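Local coordinates for protein GH26C (Muricauda sp. MAR_2010_75, PDB 6Q78) that probably hydrolyses the beta-1,4-mannosidic bonds of mannans as an endo-acting mannanase of glycoside hydrolase family 26, at residues D87-F92 with G107-L112; M118-D123 with Q135-I140; C157-E162 with P224-D229; S185-G190 with I242-Q247. One frame throughout, in Å; residues are numbered along the deposited sequence.

Contact 1: residues D87-F92 with G107-L112; sequences DAFSSF and GSDPGL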
loop_
_atom_site.group_PDB
_atom_site.type_symbol
_atom_site.label_atom_id
_atom_site.label_comp_id
_atom_site.label_asym_id
_atom_site.label_seq_id
_atom_site.Cartn_x
_atom_site.Cartn_y
_atom_site.Cartn_z
ATOM N N ASP A 87 1.520 9.793 1.829
ATOM C CA ASP A 87 2.231 11.054 2.084
ATOM C C ASP A 87 1.451 12.006 2.982
ATOM O O ASP A 87 1.469 13.233 2.809
ATOM C CB ASP A 87 2.663 11.719 0.770
ATOM C CG ASP A 87 3.682 10.887 0.016
ATOM O OD1 ASP A 87 4.460 10.168 0.638
ATOM O OD2 ASP A 87 3.705 10.949 -1.229
ATOM N N ALA A 88 0.765 11.441 3.972
ATOM C CA ALA A 88 -0.119 12.271 4.801
ATOM C C ALA A 88 0.649 13.372 5.540
ATOM O O ALA A 88 0.054 14.405 5.874
ATOM C CB ALA A 88 -0.863 11.390 5.799
ATOM N N PHE A 89 1.933 13.165 5.857
ATOM C CA PHE A 89 2.705 14.156 6.614
ATOM C C PHE A 89 3.548 15.098 5.747
ATOM O O PHE A 89 4.191 16.002 6.309
ATOM C CB PHE A 89 3.580 13.456 7.663
ATOM C CG PHE A 89 2.805 12.606 8.660
ATOM C CD1 PHE A 89 1.652 13.072 9.263
ATOM C CD2 PHE A 89 3.272 11.353 9.002
ATOM C CE1 PHE A 89 0.946 12.289 10.168
ATOM C CE2 PHE A 89 2.569 10.553 9.913
ATOM C CZ PHE A 89 1.397 11.036 10.493
ATOM N N SER A 90 3.497 14.959 4.416
ATOM C CA SER A 90 4.343 15.757 3.526
ATOM C C SER A 90 3.636 16.300 2.284
ATOM O O SER A 90 4.243 17.104 1.548
ATOM C CB SER A 90 5.529 14.897 3.058
ATOM O OG SER A 90 5.077 13.685 2.421
ATOM N N SER A 91 2.395 15.888 1.999
ATOM C CA SER A 91 1.664 16.349 0.822
ATOM C C SER A 91 0.289 16.810 1.267
ATOM O O SER A 91 -0.431 16.064 1.942
ATOM C CB SER A 91 1.552 15.238 -0.230
ATOM O OG SER A 91 1.174 15.791 -1.504
ATOM N N PHE A 92 -0.043 18.064 0.950
ATOM C CA PHE A 92 -1.229 18.701 1.481
ATOM C C PHE A 92 -1.976 19.412 0.371
ATOM O O PHE A 92 -1.358 19.982 -0.535
ATOM C CB PHE A 92 -0.849 19.746 2.547
ATOM C CG PHE A 92 0.177 19.256 3.547
ATOM C CD1 PHE A 92 1.533 19.435 3.310
ATOM C CD2 PHE A 92 -0.227 18.621 4.708
ATOM C CE1 PHE A 92 2.479 18.990 4.238
ATOM C CE2 PHE A 92 0.702 18.186 5.645
ATOM C CZ PHE A 92 2.053 18.364 5.409
ATOM N N GLY A 107 -9.480 16.090 13.286
ATOM C CA GLY A 107 -8.837 16.197 14.586
ATOM C C GLY A 107 -7.899 15.059 14.914
ATOM O O GLY A 107 -7.105 15.191 15.879
ATOM N N SER A 108 -7.947 13.956 14.148
ATOM C CA SER A 108 -7.049 12.823 14.330
ATOM C C SER A 108 -6.157 12.663 13.114
ATOM O O SER A 108 -6.596 12.883 11.994
ATOM C CB SER A 108 -7.859 11.542 14.512
ATOM O OG SER A 108 -6.979 10.423 14.625
ATOM N N ASP A 109 -4.906 12.258 13.335
ATOM C CA ASP A 109 -4.082 11.780 12.223
ATOM C C ASP A 109 -4.695 10.509 11.624
ATOM O O ASP A 109 -5.530 9.849 12.237
ATOM C CB ASP A 109 -2.674 11.452 12.717
ATOM C CG ASP A 109 -1.744 12.645 12.727
ATOM O OD1 ASP A 109 -1.844 13.492 11.811
ATOM O OD2 ASP A 109 -0.866 12.736 13.632
ATOM N N PRO A 110 -4.325 10.168 10.393
ATOM C CA PRO A 110 -4.718 8.874 9.828
ATOM C C PRO A 110 -4.145 7.730 10.669
ATOM O O PRO A 110 -3.192 7.924 11.440
ATOM C CB PRO A 110 -4.120 8.909 8.407
ATOM C CG PRO A 110 -2.930 9.851 8.556
ATOM C CD PRO A 110 -3.361 10.899 9.544
ATOM N N GLY A 111 -4.712 6.511 10.485
ATOM C CA GLY A 111 -4.117 5.370 11.182
ATOM C C GLY A 111 -3.002 4.684 10.436
ATOM O O GLY A 111 -2.367 3.760 10.951
ATOM N N LEU A 112 -2.747 5.122 9.207
ATOM C CA LEU A 112 -1.775 4.490 8.323
ATOM C C LEU A 112 -1.159 5.553 7.422
ATOM O O LEU A 112 -1.843 6.485 6.984
ATOM C CB LEU A 112 -2.447 3.368 7.511
ATOM C CG LEU A 112 -1.689 2.678 6.385
ATOM C CD1 LEU A 112 -2.264 1.271 6.253
ATOM C CD2 LEU A 112 -1.846 3.412 5.120
#

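Contact 2: residues M118-D123 with Q135-I140; sequences MFITDD and QQENQI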
loop_
_atom_site.group_PDB
_atom_site.type_symbol
_atom_site.label_atom_id
_atom_site.label_comp_id
_atom_site.label_asym_id
_atom_site.label_seq_id
_atom_site.Cartn_x
_atom_site.Cartn_y
_atom_site.Cartn_z
ATOM N N MET A 118 10.280 5.122 -4.600
ATOM C CA MET A 118 10.707 5.827 -5.821
ATOM C C MET A 118 11.995 6.656 -5.677
ATOM O O MET A 118 12.982 6.438 -6.407
ATOM C CB MET A 118 9.545 6.722 -6.242
ATOM C CG MET A 118 9.850 7.591 -7.461
ATOM S SD MET A 118 8.395 8.587 -7.940
ATOM C CE MET A 118 7.994 9.577 -6.495
ATOM N N PHE A 119 11.995 7.657 -4.798
ATOM C CA PHE A 119 13.165 8.524 -4.711
ATOM C C PHE A 119 14.321 7.830 -3.981
ATOM O O PHE A 119 15.491 8.201 -4.178
ATOM C CB PHE A 119 12.759 9.832 -4.004
ATOM C CG PHE A 119 11.852 10.762 -4.841
ATOM C CD1 PHE A 119 11.965 10.836 -6.231
ATOM C CD2 PHE A 119 10.820 11.444 -4.219
ATOM C CE1 PHE A 119 11.123 11.663 -6.984
ATOM C CE2 PHE A 119 9.990 12.301 -4.973
ATOM C CZ PHE A 119 10.131 12.373 -6.344
ATOM N N ILE A 120 14.022 6.843 -3.136
ATOM C CA ILE A 120 15.055 6.127 -2.410
ATOM C C ILE A 120 15.894 5.287 -3.357
ATOM O O ILE A 120 17.094 5.058 -3.100
ATOM C CB ILE A 120 14.363 5.314 -1.301
ATOM C CG1 ILE A 120 13.671 6.293 -0.329
ATOM C CG2 ILE A 120 15.336 4.379 -0.574
ATOM C CD1 ILE A 120 12.703 5.600 0.631
ATOM N N THR A 121 15.311 4.833 -4.467
ATOM C CA THR A 121 16.028 3.964 -5.402
ATOM C C THR A 121 16.440 4.684 -6.682
ATOM O O THR A 121 16.910 4.043 -7.638
ATOM C CB THR A 121 15.214 2.720 -5.790
ATOM O OG1 THR A 121 14.008 3.116 -6.473
ATOM C CG2 THR A 121 14.878 1.894 -4.543
ATOM N N ASP A 122 16.314 5.997 -6.736
ATOM C CA ASP A 122 16.643 6.701 -7.971
ATOM C C ASP A 122 18.124 6.543 -8.299
ATOM O O ASP A 122 18.978 6.569 -7.404
ATOM C CB ASP A 122 16.334 8.201 -7.813
ATOM C CG ASP A 122 16.256 8.906 -9.179
ATOM O OD1 ASP A 122 17.319 9.279 -9.745
ATOM O OD2 ASP A 122 15.129 8.994 -9.714
ATOM N N ASP A 123 18.428 6.388 -9.596
ATOM C CA ASP A 123 19.823 6.298 -10.021
ATOM C C ASP A 123 20.650 7.470 -9.523
ATOM O O ASP A 123 21.844 7.325 -9.264
ATOM C CB ASP A 123 19.915 6.316 -11.547
ATOM C CG ASP A 123 19.413 5.031 -12.224
ATOM O OD1 ASP A 123 19.192 4.031 -11.538
ATOM O OD2 ASP A 123 19.287 5.047 -13.473
ATOM N N GLN A 135 17.569 14.011 0.085
ATOM C CA GLN A 135 16.731 14.833 0.957
ATOM C C GLN A 135 15.319 14.276 1.027
ATOM O O GLN A 135 14.696 14.271 2.112
ATOM C CB GLN A 135 16.722 16.285 0.462
ATOM C CG GLN A 135 18.072 16.962 0.627
ATOM C CD GLN A 135 18.142 18.281 -0.095
ATOM O OE1 GLN A 135 17.120 18.806 -0.542
ATOM N NE2 GLN A 135 19.360 18.828 -0.229
ATOM N N GLN A 136 14.774 13.792 -0.104
ATOM C CA GLN A 136 13.436 13.182 -0.076
ATOM C C GLN A 136 13.453 11.902 0.744
ATOM O O GLN A 136 12.535 11.662 1.535
ATOM C CB GLN A 136 12.951 12.904 -1.506
ATOM C CG GLN A 136 12.818 14.212 -2.355
ATOM C CD GLN A 136 11.880 15.208 -1.693
ATOM O OE1 GLN A 136 10.679 14.957 -1.580
ATOM N NE2 GLN A 136 12.427 16.304 -1.203
ATOM N N GLU A 137 14.483 11.076 0.556
ATOM C CA GLU A 137 14.651 9.843 1.326
ATOM C C GLU A 137 14.647 10.139 2.817
ATOM O O GLU A 137 13.975 9.445 3.603
ATOM C CB GLU A 137 15.984 9.209 0.921
ATOM C CG GLU A 137 16.385 8.066 1.832
ATOM C CD GLU A 137 17.674 7.413 1.384
ATOM O OE1 GLU A 137 17.931 7.395 0.169
ATOM O OE2 GLU A 137 18.430 6.883 2.238
ATOM N N ASN A 138 15.356 11.182 3.224
ATOM C CA ASN A 138 15.448 11.501 4.646
ATOM C C ASN A 138 14.131 12.019 5.194
ATOM O O ASN A 138 13.775 11.730 6.356
ATOM C CB ASN A 138 16.523 12.555 4.838
ATOM C CG ASN A 138 16.851 12.773 6.262
ATOM O OD1 ASN A 138 17.514 11.942 6.886
ATOM N ND2 ASN A 138 16.406 13.902 6.803
ATOM N N GLN A 139 13.401 12.797 4.391
ATOM C CA GLN A 139 12.075 13.223 4.821
ATOM C C GLN A 139 11.109 12.037 4.937
ATOM O O GLN A 139 10.320 11.962 5.898
ATOM C CB GLN A 139 11.509 14.268 3.855
ATOM C CG GLN A 139 10.140 14.801 4.431
ATOM C CD GLN A 139 10.324 15.481 5.800
ATOM O OE1 GLN A 139 9.846 14.997 6.866
ATOM N NE2 GLN A 139 11.029 16.589 5.786
ATOM N N ILE A 140 11.163 11.086 3.990
ATOM C CA ILE A 140 10.366 9.866 4.108
ATOM C C ILE A 140 10.724 9.135 5.388
ATOM O O ILE A 140 9.843 8.719 6.167
ATOM C CB ILE A 140 10.571 8.972 2.871
ATOM C CG1 ILE A 140 9.954 9.634 1.649
ATOM C CG2 ILE A 140 9.915 7.596 3.129
ATOM C CD1 ILE A 140 10.497 9.063 0.305
#

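Contact 3: residues C157-E162 with P224-D229; sequences CWHFRE and PFHEFD. With TRS (2-amino-2-hydroxymethyl-propane-1,3-diol), chain C.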
loop_
_atom_site.group_PDB
_atom_site.type_symbol
_atom_site.label_atom_id
_atom_site.label_comp_id
_atom_site.label_asym_id
_atom_site.label_seq_id
_atom_site.Cartn_x
_atom_site.Cartn_y
_atom_site.Cartn_z
ATOM N N CYS A 157 4.817 1.537 -1.423
ATOM C CA CYS A 157 4.780 1.099 -2.812
ATOM C C CYS A 157 6.117 1.491 -3.440
ATOM O O CYS A 157 7.019 2.000 -2.759
ATOM C CB CYS A 157 3.565 1.681 -3.551
ATOM S SG CYS A 157 3.592 3.505 -3.671
ATOM N N TRP A 158 6.284 1.212 -4.739
ATOM C CA TRP A 158 7.564 1.462 -5.404
ATOM C C TRP A 158 7.306 1.842 -6.855
ATOM O O TRP A 158 7.150 0.963 -7.721
ATOM C CB TRP A 158 8.421 0.215 -5.310
ATOM C CG TRP A 158 9.819 0.414 -5.820
ATOM C CD1 TRP A 158 10.460 1.614 -6.059
ATOM C CD2 TRP A 158 10.784 -0.608 -6.080
ATOM N NE1 TRP A 158 11.766 1.388 -6.489
ATOM C CE2 TRP A 158 11.983 0.029 -6.497
ATOM C CE3 TRP A 158 10.743 -1.996 -6.029
ATOM C CZ2 TRP A 158 13.125 -0.690 -6.816
ATOM C CZ3 TRP A 158 11.886 -2.713 -6.385
ATOM C CH2 TRP A 158 13.047 -2.060 -6.765
ATOM N N HIS A 159 7.303 3.157 -7.132
ATOM C CA HIS A 159 7.249 3.614 -8.517
ATOM C C HIS A 159 8.680 3.576 -9.043
ATOM O O HIS A 159 9.437 4.562 -9.017
ATOM C CB HIS A 159 6.594 4.983 -8.629
ATOM C CG HIS A 159 5.106 4.944 -8.465
ATOM N ND1 HIS A 159 4.497 4.967 -7.225
ATOM C CD2 HIS A 159 4.102 4.912 -9.382
ATOM C CE1 HIS A 159 3.182 4.921 -7.386
ATOM N NE2 HIS A 159 2.916 4.867 -8.682
ATOM N N PHE A 160 9.059 2.369 -9.488
ATOM C CA PHE A 160 10.430 2.013 -9.868
ATOM C C PHE A 160 10.672 2.410 -11.320
ATOM O O PHE A 160 10.048 1.875 -12.233
ATOM C CB PHE A 160 10.547 0.504 -9.628
ATOM C CG PHE A 160 11.890 -0.134 -9.997
ATOM C CD1 PHE A 160 13.060 0.599 -10.032
ATOM C CD2 PHE A 160 11.948 -1.499 -10.244
ATOM C CE1 PHE A 160 14.276 -0.033 -10.347
ATOM C CE2 PHE A 160 13.135 -2.110 -10.598
ATOM C CZ PHE A 160 14.296 -1.380 -10.658
ATOM N N ARG A 161 11.526 3.403 -11.526
ATOM C CA ARG A 161 11.829 3.830 -12.888
ATOM C C ARG A 161 12.540 2.704 -13.626
ATOM O O ARG A 161 13.387 2.003 -13.069
ATOM C CB ARG A 161 12.656 5.126 -12.878
ATOM C CG ARG A 161 11.847 6.284 -12.309
ATOM C CD ARG A 161 12.668 7.550 -12.128
ATOM N NE ARG A 161 11.987 8.429 -11.188
ATOM C CZ ARG A 161 11.036 9.295 -11.500
ATOM N NH1 ARG A 161 10.630 9.432 -12.754
ATOM N NH2 ARG A 161 10.467 10.015 -10.517
ATOM N N GLU A 162 12.203 2.547 -14.898
ATOM C CA GLU A 162 12.652 1.395 -15.648
ATOM C C GLU A 162 14.176 1.403 -15.757
ATOM O O GLU A 162 14.805 2.469 -15.755
ATOM C CB GLU A 162 11.986 1.372 -17.031
ATOM C CG GLU A 162 12.444 2.487 -18.020
ATOM C CD GLU A 162 13.799 2.207 -18.620
ATOM O OE1 GLU A 162 14.543 3.189 -18.951
ATOM O OE2 GLU A 162 14.116 1.006 -18.786
ATOM N N PRO A 224 5.120 -4.129 -3.950
ATOM C CA PRO A 224 5.827 -3.822 -5.202
ATOM C C PRO A 224 5.032 -4.265 -6.427
ATOM O O PRO A 224 4.143 -5.131 -6.351
ATOM C CB PRO A 224 7.084 -4.694 -5.103
ATOM C CG PRO A 224 6.579 -5.924 -4.342
ATOM C CD PRO A 224 5.606 -5.360 -3.294
ATOM N N PHE A 225 5.380 -3.652 -7.570
ATOM C CA PHE A 225 4.861 -4.105 -8.880
ATOM C C PHE A 225 3.339 -4.165 -8.870
ATOM O O PHE A 225 2.705 -5.108 -9.352
ATOM C CB PHE A 225 5.535 -5.425 -9.329
ATOM C CG PHE A 225 7.042 -5.342 -9.275
ATOM C CD1 PHE A 225 7.695 -4.463 -10.133
ATOM C CD2 PHE A 225 7.787 -6.081 -8.361
ATOM C CE1 PHE A 225 9.073 -4.319 -10.077
ATOM C CE2 PHE A 225 9.165 -5.958 -8.299
ATOM C CZ PHE A 225 9.806 -5.079 -9.179
ATOM N N HIS A 226 2.752 -3.092 -8.342
ATOM C CA HIS A 226 1.300 -3.032 -8.189
ATOM C C HIS A 226 0.589 -2.667 -9.499
ATOM O O HIS A 226 1.173 -2.137 -10.459
ATOM C CB HIS A 226 0.938 -2.004 -7.095
ATOM C CG HIS A 226 1.314 -0.589 -7.436
ATOM N ND1 HIS A 226 2.610 -0.221 -7.757
ATOM C CD2 HIS A 226 0.573 0.551 -7.489
ATOM C CE1 HIS A 226 2.646 1.072 -8.002
ATOM N NE2 HIS A 226 1.430 1.573 -7.835
ATOM N N GLU A 227 -0.708 -2.943 -9.527
ATOM C CA GLU A 227 -1.526 -2.578 -10.690
ATOM C C GLU A 227 -0.996 -3.198 -11.967
ATOM O O GLU A 227 -1.147 -2.626 -13.062
ATOM C CB GLU A 227 -1.685 -1.046 -10.832
ATOM C CG GLU A 227 -2.372 -0.443 -9.576
ATOM C CD GLU A 227 -2.442 1.062 -9.564
ATOM O OE1 GLU A 227 -2.087 1.718 -10.541
ATOM O OE2 GLU A 227 -2.849 1.610 -8.502
ATOM N N PHE A 228 -0.459 -4.414 -11.846
ATOM C CA PHE A 228 0.180 -5.125 -12.946
ATOM C C PHE A 228 -0.821 -5.673 -13.959
ATOM O O PHE A 228 -0.389 -6.199 -15.007
ATOM C CB PHE A 228 0.934 -6.314 -12.326
ATOM C CG PHE A 228 0.030 -7.240 -11.525
ATOM C CD1 PHE A 228 -0.741 -8.196 -12.174
ATOM C CD2 PHE A 228 -0.082 -7.119 -10.155
ATOM C CE1 PHE A 228 -1.594 -9.010 -11.444
ATOM C CE2 PHE A 228 -0.929 -7.950 -9.413
ATOM C CZ PHE A 228 -1.690 -8.889 -10.078
ATOM N N ASP A 229 -2.123 -5.575 -13.678
ATOM C CA ASP A 229 -3.156 -5.950 -14.646
ATOM C C ASP A 229 -3.469 -4.832 -15.625
ATOM O O ASP A 229 -4.109 -5.096 -16.657
ATOM C CB ASP A 229 -4.419 -6.474 -13.929
ATOM C CG ASP A 229 -4.934 -5.522 -12.832
ATOM O OD1 ASP A 229 -4.158 -4.664 -12.368
ATOM O OD2 ASP A 229 -6.122 -5.662 -12.442
HETATM C C TRS C . -1.275 5.467 -8.767
HETATM C C1 TRS C . -0.389 5.360 -7.543
HETATM C C2 TRS C . -0.455 5.022 -9.976
HETATM C C3 TRS C . -1.774 6.921 -8.880
HETATM N N TRS C . -2.442 4.589 -8.597
HETATM O O1 TRS C . 0.022 4.005 -7.372
HETATM O O2 TRS C . 0.683 5.872 -10.137
HETATM O O3 TRS C . -2.685 7.098 -9.947
HETATM O O HOH W 1 7.402 -1.793 -7.969
#

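Contact 4: residues S185-G190 with I242-Q247; sequences SILPGG and IEEYIQ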
loop_
_atom_site.group_PDB
_atom_site.type_symbol
_atom_site.label_atom_id
_atom_site.label_comp_id
_atom_site.label_asym_id
_atom_site.label_seq_id
_atom_site.Cartn_x
_atom_site.Cartn_y
_atom_site.Cartn_z
ATOM N N SER A 185 14.501 -7.772 -18.399
ATOM C CA SER A 185 15.908 -7.476 -18.177
ATOM C C SER A 185 16.317 -7.556 -16.707
ATOM O O SER A 185 17.517 -7.570 -16.421
ATOM C CB SER A 185 16.280 -6.103 -18.756
ATOM O OG SER A 185 15.866 -5.058 -17.863
ATOM N N ILE A 186 15.366 -7.554 -15.766
ATOM C CA ILE A 186 15.740 -7.611 -14.353
ATOM C C ILE A 186 15.642 -9.004 -13.759
ATOM O O ILE A 186 16.040 -9.200 -12.597
ATOM C CB ILE A 186 15.020 -6.563 -13.487
ATOM C CG1 ILE A 186 13.521 -6.829 -13.472
ATOM C CG2 ILE A 186 15.410 -5.171 -13.924
ATOM C CD1 ILE A 186 12.759 -5.974 -12.409
ATOM N N LEU A 187 15.149 -9.978 -14.528
ATOM C CA LEU A 187 15.080 -11.350 -14.073
ATOM C C LEU A 187 16.480 -11.950 -14.135
ATOM O O LEU A 187 17.368 -11.419 -14.817
ATOM C CB LEU A 187 14.168 -12.129 -15.019
ATOM C CG LEU A 187 12.699 -11.684 -15.044
ATOM C CD1 LEU A 187 11.905 -12.444 -16.108
ATOM C CD2 LEU A 187 12.125 -11.905 -13.677
ATOM N N PRO A 188 16.721 -13.031 -13.412
ATOM C CA PRO A 188 18.013 -13.717 -13.536
ATOM C C PRO A 188 18.290 -14.036 -15.002
ATOM O O PRO A 188 17.422 -14.523 -15.724
ATOM C CB PRO A 188 17.819 -14.979 -12.690
ATOM C CG PRO A 188 16.783 -14.561 -11.661
ATOM C CD PRO A 188 15.831 -13.664 -12.422
ATOM N N GLY A 189 19.510 -13.739 -15.456
ATOM C CA GLY A 189 19.845 -13.845 -16.859
ATOM C C GLY A 189 19.617 -12.571 -17.646
ATOM O O GLY A 189 20.109 -12.453 -18.766
ATOM N N GLY A 190 18.868 -11.613 -17.091
ATOM C CA GLY A 190 18.660 -10.342 -17.782
ATOM C C GLY A 190 19.861 -9.419 -17.657
ATOM O O GLY A 190 20.651 -9.494 -16.715
ATOM N N ILE A 242 2.868 -14.332 -17.468
ATOM C CA ILE A 242 2.516 -14.730 -16.109
ATOM C C ILE A 242 3.729 -15.300 -15.395
ATOM O O ILE A 242 4.036 -14.934 -14.256
ATOM C CB ILE A 242 1.382 -15.763 -16.164
ATOM C CG1 ILE A 242 0.081 -15.069 -16.586
ATOM C CG2 ILE A 242 1.276 -16.511 -14.820
ATOM C CD1 ILE A 242 -1.033 -16.046 -16.997
ATOM N N GLU A 243 4.440 -16.211 -16.062
ATOM C CA GLU A 243 5.590 -16.852 -15.437
ATOM C C GLU A 243 6.680 -15.835 -15.110
ATOM O O GLU A 243 7.330 -15.935 -14.064
ATOM C CB GLU A 243 6.117 -17.970 -16.343
ATOM C CG GLU A 243 5.125 -19.165 -16.483
ATOM C CD GLU A 243 4.066 -19.012 -17.591
ATOM O OE1 GLU A 243 3.324 -19.995 -17.781
ATOM O OE2 GLU A 243 3.960 -17.956 -18.276
ATOM N N GLU A 244 6.893 -14.852 -15.986
ATOM C CA GLU A 244 7.904 -13.829 -15.709
ATOM C C GLU A 244 7.515 -12.976 -14.507
ATOM O O GLU A 244 8.363 -12.680 -13.660
ATOM C CB GLU A 244 8.130 -12.954 -16.941
ATOM C CG GLU A 244 8.992 -13.639 -18.041
ATOM C CD GLU A 244 8.928 -12.966 -19.407
ATOM O OE1 GLU A 244 8.052 -12.119 -19.653
ATOM O OE2 GLU A 244 9.764 -13.328 -20.287
ATOM N N TYR A 245 6.250 -12.552 -14.422
ATOM C CA TYR A 245 5.839 -11.741 -13.277
ATOM C C TYR A 245 6.010 -12.520 -11.983
ATOM O O TYR A 245 6.536 -11.994 -10.993
ATOM C CB TYR A 245 4.387 -11.277 -13.450
ATOM C CG TYR A 245 3.964 -10.348 -12.356
ATOM C CD1 TYR A 245 4.204 -8.972 -12.464
ATOM C CD2 TYR A 245 3.373 -10.834 -11.187
ATOM C CE1 TYR A 245 3.865 -8.110 -11.418
ATOM C CE2 TYR A 245 3.027 -9.978 -10.148
ATOM C CZ TYR A 245 3.258 -8.618 -10.287
ATOM O OH TYR A 245 2.899 -7.785 -9.238
ATOM N N ILE A 246 5.592 -13.786 -11.981
ATOM C CA ILE A 246 5.695 -14.609 -10.783
ATOM C C ILE A 246 7.155 -14.853 -10.424
ATOM O O ILE A 246 7.537 -14.805 -9.242
ATOM C CB ILE A 246 4.918 -15.921 -10.997
ATOM C CG1 ILE A 246 3.408 -15.638 -10.997
ATOM C CG2 ILE A 246 5.256 -16.948 -9.909
ATOM C CD1 ILE A 246 2.592 -16.901 -11.304
ATOM N N GLN A 247 8.002 -15.093 -11.434
ATOM C CA GLN A 247 9.431 -15.268 -11.171
ATOM C C GLN A 247 10.024 -14.015 -10.546
ATOM O O GLN A 247 10.851 -14.095 -9.633
ATOM C CB GLN A 247 10.158 -15.589 -12.478
ATOM C CG GLN A 247 11.641 -15.848 -12.294
ATOM C CD GLN A 247 12.399 -16.023 -13.611
ATOM O OE1 GLN A 247 11.816 -15.986 -14.696
ATOM N NE2 GLN A 247 13.705 -16.245 -13.507
HETATM O O HOH W 2 15.592 -16.571 -15.592
#

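Contact 1: residues D87-F92 with G107-L112
The ring of Phe89 turns its edge to the carboxylate of Asp109: OD1 of Asp109 lies 3.5 Å from CE1 of Phe89, near the ring plane, and the two planes stand 74° apart. Arg146 adds a cation-pi contact to the same ring, which also meets helix 132-150 through Asp143 and Met150. The setting is a TIM barrel, in which the loop leaving strand 81-86 meets the one that enters strand 112-116 after helix 101-106. Asp109 OD1 is also hydrogen-bonded to the hydroxyl of Ser100, which is likely to limit how the carboxylate can turn beside the ring. With an alanine here, the Ser100 hydroxyl would probably lose this acceptor and a gap open beside the Phe89 edge. Apolar packing continues where CB of Ala88 meets CG of Pro110 at 3.8 Å. Just before Asp109, OG of Ser108 donates to the backbone O of Asp109 over 2.9 Å, in the carbonyl plane and on a lone pair.

Contact 2: residues M118-D123 with Q135-I140
Phe119 and Ile120 carry the apolar part of this contact, resting on the helical residues Gln136, Glu137 and Ile140. Phe119 and Gln136 run side by side, and the closest approach joins CD2 of Phe119 to CB of Gln136 at 3.7 Å. With the phenyl CG beside the backbone N (chi1 -71°), the ring also takes CE of Met118 over one face, offset toward the rim. The CG1 branch of Ile120 lies across the aliphatic part of Glu137, 3.9 Å from its CG, and ends with CD1 4.1 Å from CD1 of Ile140; CG2, the other branch, meets OE1 of Glu137. A glycine in place of Ile120 would probably leave a gap between the Glu137 stem and the Ile140 methyl.

The polar interactions lie at the far end of Glu137. Its chain is extended, and OE1 forms a salt bridge with Lys202 and accepts a hydrogen bond from Asn125. Lys202 also binds the backbone O of Ile120, tying loop and helix through one ammonium group.

The loop after strand 112-116 thus folds onto helix 132-150, with Phe156 of strand 153-157 touching both isoleucines and Phe206 of helix 193-208 touching Ile120 and Glu137.

Contact 3: residues C157-E162 with P224-D229
His226 turns its imidazole toward His159 and the bound Tris, probably from the crystallisation liquor, and its path shows how one ring can serve both. From CB, which points toward residues 157-162, CG takes the crowded position between the backbone N and carbonyl carbon (chi1 65°). On one side of the ring CE1 comes over a face of His159, 3.9 Å from its NE2; the pair is offset edge-to-face, with the planes at 82°. At the tip, NE2 of His226 donates to O1 of Tris over 2.8 Å, while CD2 lies 3.5 Å from the same oxygen. NE2 of His159 makes its own hydrogen bond to O2 of Tris at 2.8 Å, and its other nitrogen, ND1, is held by Asp116.

Away from the Tris the packing is aromatic. Phe160 and Phe225 lie side by side, CD2 of Phe160 meeting CE1 of Phe225 at 4.0 Å, and Trp158 approaches Phe225 obliquely. A water joins the backbones, donating to the O of Trp158 and accepting from the N of Phe225.

Glu227 reaches the amine of Tris with an extended chain, OE2 standing 3.0 Å from its N; Tyr170 binds it too. Glu227, in the loop after strand 220-223, and Glu335, on strand 330-336, both bind this molecule, consistent with the acid/base and nucleophile pair of a family 26 TIM barrel, so Tris probably occupies the active-site cleft.

Contact 4: residues S185-G190 with I242-Q247
Leu187 begins a type II beta turn that ends at Gly190, whose N bonds to the O of Leu187 at 2.7 Å; Glu244 and Gln247 stand about one turn apart on helix 242-259. Gly189 has a phi of 91°, at which a CB would collide with the carbonyl O of Pro188, so glycine suits it. Leu187 sends both methyls at the helix. CD1 meets CG of Glu244 at 3.7 Å, the two chains crossing at about a right angle, and CD2 lies 3.8 Å from the backbone O of Glu244. In the TIM barrel this is peripheral packing: the turn that follows helix 176-186 rests against the helix that follows strand 220-223. Gln247 is fully extended (chi1 -177°), which carries its amide out over the turn; OE1 sits 3.8 Å from CD1 of Leu187, and NE2 lies 3.5 Å from CD of Pro188. NE2 also donates to a water at 2.8 Å, which donates in turn to the backbone O of Pro188.

Contact 3 holds the Tris molecule and the probable active site, and contacts 2 and 4 both touch it. From contact 2, OG1 of Thr121 lies 2.8 Å from NE1 of Trp158, a probable hydrogen bond, and OD2 of Asp122 forms a salt bridge with NE of Arg161 at 3.5 Å; the two centres are 16 Å apart. Contact 4, with its centre 14 Å from that of contact 3, is tied in by Tyr245, whose OH is 2.7 Å from the O of Phe225. Contact 1 stands apart, about 23 Å from contact 3 between centres and across the chain's centre, though its nearest atoms come within about 5 Å of contact 2.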